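Side-chain contacts in response regulator FixJ (Bradyrhizobium japonicum, PDB 5XSO), which induces expression of nifA and fixK when activated by the sensor FixL, switching on the classical nitrogen-fixation genes and fixN: residues A[166-170]-A[171-175]; A[177-180]-A[181-185]. All blocks are in the same frame, centred on the assembly; numbering follows the deposited sequence. Where two conformers were deposited one is given.

Contact 1 (A[166-170]-A[171-175]); sequences AGLSN and KLIAR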
loop_
_atom_site.group_PDB
_atom_site.type_symbol
_atom_site.label_atom_id
_atom_site.label_comp_id
_atom_site.label_asym_id
_atom_site.label_seq_id
_atom_site.Cartn_x
_atom_site.Cartn_y
_atom_site.Cartn_z
ATOM N N ALA A 166 23.382 0.532 -11.667
ATOM C CA ALA A 166 23.713 1.771 -12.371
ATOM C C ALA A 166 24.663 1.551 -13.543
ATOM O O ALA A 166 24.864 2.488 -14.329
ATOM C CB ALA A 166 24.342 2.769 -11.388
ATOM N N GLY A 167 25.257 0.371 -13.670
ATOM C CA GLY A 167 26.135 0.044 -14.785
ATOM C C GLY A 167 27.600 0.379 -14.571
ATOM O O GLY A 167 28.378 0.409 -15.545
ATOM N N LEU A 168 28.006 0.640 -13.343
ATOM C CA LEU A 168 29.430 0.889 -13.091
ATOM C C LEU A 168 30.245 -0.376 -13.191
ATOM O O LEU A 168 29.808 -1.473 -12.810
ATOM C CB LEU A 168 29.648 1.492 -11.684
ATOM C CG LEU A 168 28.959 2.812 -11.432
ATOM C CD1 LEU A 168 29.420 3.346 -10.025
ATOM C CD2 LEU A 168 29.216 3.843 -12.514
ATOM N N SER A 169 31.464 -0.213 -13.705
ATOM C CA SER A 169 32.479 -1.249 -13.615
ATOM C C SER A 169 32.882 -1.440 -12.160
ATOM O O SER A 169 32.661 -0.557 -11.321
ATOM C CB SER A 169 33.724 -0.849 -14.459
ATOM O OG SER A 169 34.286 0.361 -13.864
ATOM N N ASN A 170 33.560 -2.562 -11.880
ATOM C CA ASN A 170 34.126 -2.736 -10.537
ATOM C C ASN A 170 35.084 -1.611 -10.160
ATOM O O ASN A 170 35.101 -1.161 -9.014
ATOM C CB ASN A 170 34.874 -4.056 -10.450
ATOM C CG ASN A 170 33.922 -5.280 -10.395
ATOM O OD1 ASN A 170 32.709 -5.137 -10.502
ATOM N ND2 ASN A 170 34.497 -6.471 -10.186
ATOM N N LYS A 171 35.924 -1.159 -11.111
ATOM C CA LYS A 171 36.855 -0.073 -10.803
ATOM C C LYS A 171 36.105 1.189 -10.442
ATOM O O LYS A 171 36.481 1.916 -9.502
ATOM C CB LYS A 171 37.743 0.134 -12.040
ATOM C CG LYS A 171 38.698 1.334 -11.959
ATOM C CD LYS A 171 39.850 1.160 -12.952
ATOM C CE LYS A 171 39.382 1.118 -14.391
ATOM N NZ LYS A 171 40.587 1.086 -15.300
ATOM N N LEU A 172 35.021 1.468 -11.142
ATOM C CA LEU A 172 34.263 2.663 -10.817
ATOM C C LEU A 172 33.440 2.495 -9.545
ATOM O O LEU A 172 33.220 3.503 -8.838
ATOM C CB LEU A 172 33.339 3.103 -11.960
ATOM C CG LEU A 172 34.049 3.675 -13.213
ATOM C CD1 LEU A 172 33.033 3.859 -14.301
ATOM C CD2 LEU A 172 34.703 5.009 -12.853
ATOM N N ILE A 173 32.949 1.287 -9.244
ATOM C CA ILE A 173 32.270 1.099 -7.960
ATOM C C ILE A 173 33.233 1.407 -6.808
ATOM O O ILE A 173 32.903 2.156 -5.879
ATOM C CB ILE A 173 31.687 -0.325 -7.849
ATOM C CG1 ILE A 173 30.550 -0.481 -8.879
ATOM C CG2 ILE A 173 31.099 -0.534 -6.380
ATOM C CD1 ILE A 173 29.934 -1.984 -8.935
ATOM N N ALA A 174 34.439 0.848 -6.873
ATOM C CA ALA A 174 35.483 1.114 -5.880
ATOM C C ALA A 174 35.741 2.606 -5.736
ATOM O O ALA A 174 35.804 3.157 -4.618
ATOM C CB ALA A 174 36.769 0.369 -6.305
ATOM N N ARG A 175 35.903 3.292 -6.863
ATOM C CA ARG A 175 36.236 4.718 -6.813
ATOM C C ARG A 175 35.059 5.546 -6.311
ATOM O O ARG A 175 35.239 6.513 -5.549
ATOM C CB ARG A 175 36.669 5.178 -8.209
ATOM C CG ARG A 175 37.111 6.629 -8.311
ATOM C CD ARG A 175 37.754 6.871 -9.691
ATOM N NE ARG A 175 36.805 7.342 -10.698
ATOM C CZ ARG A 175 37.160 7.774 -11.909
ATOM N NH1 ARG A 175 38.441 7.799 -12.254
ATOM N NH2 ARG A 175 36.237 8.209 -12.757
#
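Ser169 OG accepts the amide of Leu172, OG to N at 3.0 Å with a 155° N-H angle, and so caps the first turn of helix 170-177, the opening helix of the helix-turn-helix in the LuxR-family domain. The hydroxyl of this N-cap residue reaches that amide because OG sits between its own backbone N and carbonyl carbon (chi1 64°), and serine suits the place because its short arm ends in an acceptor just there. Two backbone bonds continue the first turn: Ile173 N to Ser169 O at 2.8 Å, and Ala174 N to Asn170 O at 3.0 Å. Just before the cap, Gly167 ends helix 155-166 in a Schellman motif; at its backbone angles, with positive phi, a CB would be jammed against the carbonyl O of Ala166, which calls for glycine.

Apolar contacts lie beside the cap. Leu168 sets its CB 3.5 Å from Ile173 CG1 and 4.0 Å from Leu172 CB, tying the connecting loop to the helix. Ile173 is buried, its branched side chain also touching Val160 and Leu164 of helix 155-166 and Ile184 of helix 184-195. Cut back to alanine, this position would probably leave a gap where the three helices meet and Leu168 CB without its closest apolar neighbour. The Asn170 side chain turns instead to helix 184-195, where its ND2 bonds Glu185 OE1. Leu172 CG packs 3.4 Å from Ser169 OG.

Contact 2 (A[177-180]-A[181-185]); sequences YDIS and PRTIE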
loop_
_atom_site.group_PDB
_atom_site.type_symbol
_atom_site.label_atom_id
_atom_site.label_comp_id
_atom_site.label_asym_id
_atom_site.label_seq_id
_atom_site.Cartn_x
_atom_site.Cartn_y
_atom_site.Cartn_z
ATOM N N TYR A 177 32.468 4.786 -4.342
ATOM C CA TYR A 177 32.076 4.625 -2.950
ATOM C C TYR A 177 33.256 4.550 -1.995
ATOM O O TYR A 177 33.042 4.515 -0.777
ATOM C CB TYR A 177 31.211 3.367 -2.799
ATOM C CG TYR A 177 29.927 3.446 -3.628
ATOM C CD1 TYR A 177 28.833 4.207 -3.193
ATOM C CD2 TYR A 177 29.809 2.737 -4.823
ATOM C CE1 TYR A 177 27.622 4.279 -3.973
ATOM C CE2 TYR A 177 28.635 2.812 -5.612
ATOM C CZ TYR A 177 27.545 3.580 -5.158
ATOM O OH TYR A 177 26.394 3.630 -5.953
ATOM N N ASP A 178 34.497 4.541 -2.509
ATOM C CA ASP A 178 35.717 4.428 -1.678
ATOM C C ASP A 178 35.764 3.041 -0.997
ATOM O O ASP A 178 35.900 2.927 0.219
ATOM C CB ASP A 178 35.830 5.571 -0.653
ATOM C CG ASP A 178 37.226 5.771 -0.215
ATOM O OD1 ASP A 178 37.436 6.428 0.816
ATOM O OD2 ASP A 178 38.133 5.222 -0.879
ATOM N N ILE A 179 35.647 1.994 -1.818
ATOM C CA ILE A 179 35.714 0.585 -1.409
ATOM C C ILE A 179 37.023 0.032 -1.981
ATOM O O ILE A 179 37.407 0.409 -3.083
ATOM C CB ILE A 179 34.469 -0.150 -1.965
ATOM C CG1 ILE A 179 33.172 0.442 -1.382
ATOM C CG2 ILE A 179 34.450 -1.652 -1.690
ATOM C CD1 ILE A 179 31.826 -0.055 -2.144
ATOM N N SER A 180 37.742 -0.806 -1.229
ATOM C CA SER A 180 38.933 -1.413 -1.805
ATOM C C SER A 180 38.588 -2.266 -3.043
ATOM O O SER A 180 37.636 -3.085 -2.998
ATOM C CB SER A 180 39.608 -2.304 -0.757
ATOM O OG SER A 180 40.605 -3.060 -1.411
ATOM N N PRO A 181 39.337 -2.139 -4.149
ATOM C CA PRO A 181 39.098 -2.996 -5.330
ATOM C C PRO A 181 39.068 -4.486 -5.021
ATOM O O PRO A 181 38.309 -5.216 -5.676
ATOM C CB PRO A 181 40.270 -2.649 -6.256
ATOM C CG PRO A 181 40.601 -1.167 -5.875
ATOM C CD PRO A 181 40.359 -1.096 -4.395
ATOM N N ARG A 182 39.891 -4.965 -4.070
ATOM C CA ARG A 182 39.886 -6.403 -3.775
ATOM C C ARG A 182 38.636 -6.865 -3.059
ATOM O O ARG A 182 38.444 -8.097 -2.904
ATOM C CB ARG A 182 41.157 -6.779 -2.973
ATOM C CG ARG A 182 40.985 -6.602 -1.489
ATOM C CD ARG A 182 42.218 -7.108 -0.712
ATOM N NE ARG A 182 43.423 -6.347 -1.048
ATOM C CZ ARG A 182 43.732 -5.163 -0.513
ATOM N NH1 ARG A 182 42.921 -4.593 0.375
ATOM N NH2 ARG A 182 44.847 -4.546 -0.872
ATOM N N THR A 183 37.727 -5.955 -2.654
ATOM C CA THR A 183 36.505 -6.419 -1.986
ATOM C C THR A 183 35.277 -6.341 -2.875
ATOM O O THR A 183 34.203 -6.764 -2.435
ATOM C CB THR A 183 36.238 -5.643 -0.664
ATOM O OG1 THR A 183 36.057 -4.243 -0.947
ATOM C CG2 THR A 183 37.427 -5.792 0.320
ATOM N N ILE A 184 35.381 -5.799 -4.103
ATOM C CA ILE A 184 34.166 -5.594 -4.901
ATOM C C ILE A 184 33.499 -6.927 -5.234
ATOM O O ILE A 184 32.264 -7.077 -5.100
ATOM C CB ILE A 184 34.482 -4.787 -6.168
ATOM C CG1 ILE A 184 35.054 -3.382 -5.808
ATOM C CG2 ILE A 184 33.163 -4.711 -7.094
ATOM C CD1 ILE A 184 34.090 -2.448 -5.016
ATOM N N GLU A 185 34.284 -7.902 -5.659
ATOM C CA GLU A 185 33.662 -9.188 -5.992
ATOM C C GLU A 185 33.187 -9.911 -4.750
ATOM O O GLU A 185 32.265 -10.727 -4.846
ATOM C CB GLU A 185 34.628 -10.086 -6.771
ATOM C CG GLU A 185 34.866 -9.582 -8.182
ATOM C CD GLU A 185 33.680 -9.852 -9.105
ATOM O OE1 GLU A 185 33.415 -9.044 -9.999
ATOM O OE2 GLU A 185 33.011 -10.885 -8.914
HETATM O O HOH W 1 36.555 -2.254 1.240
HETATM O O HOH W 2 42.483 -3.867 -3.383
#
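The carbonyl oxygen of Ser180 is gripped twice by Thr183. The Thr183 hydroxyl gives its proton to it, OG1 to O at 2.8 Å, arriving in the carbonyl plane on a lone pair. The Thr183 amide also donates, N to O at 2.9 Å, but from above that plane, some 50° out of it, so the two donors use different approaches to one acceptor. The hydroxyl can join the amide because OG1 lies between Thr183's own backbone N and carbonyl carbon (chi1 61°), which brings it within bonding distance of Ser180 O. Threonine suits the place by offering both donors from a single residue.

Waters extend this polar network. One donates to Thr183 OG1 and accepts from Ser180 N at 3.1 Å, linking hydroxyl and amide. A second accepts from Arg182 N and is hydrogen-bonded to Ser180 OG at 2.8 Å. It also lies over the centre of the Arg182 guanidinium, 3.3 Å above the plane. Ser180 OG, too, lies over a face of the group, near NH1 but at an angle too poor for a hydrogen bond.

This is the turn of the helix-turn-helix, leading from helix 170-177 into helix 184-195, which in this family is the DNA-recognition helix. Asp178, with positive phi, marks the chain's departure from the first helix. Proline suits position 181, at the start of the next turn, where the backbone nitrogen has no carbonyl of a preceding turn to bond, so its missing hydrogen costs little.

Beneath the polar turn, Ile179 and Ile184 are buried and their side chains cross at about a right angle. Ile179 also touches Arg156, Gln159 and Val160 of helix 155-166, and its CG2 branch is closely packed: 3.1 Å from Thr183 OG1 and 3.4 Å from Ile184 CD1, the latter tighter than usual van der Waals contact.

Contacts 1 and 2 follow one another along the chain, their centres about 9 Å apart, and together take in much of the helix-turn-helix: contact 1 starts its first helix, contact 2 forms its turn and leads into the second. Two probable hydrogen bonds join them, Asn170 ND2 to Glu185 OE1 at 2.8 Å and Ile179 N to Ala174 O at 3.0 Å. Ile184 packs against the first helix, its CG2 3.4 Å from Asn170 CG and its CD1 3.8 Å from Ala174 N. Both contacts lie away from the residues of the receiver domain that probably bind magnesium, Asp21, Asp22, Asp65 and Arg67.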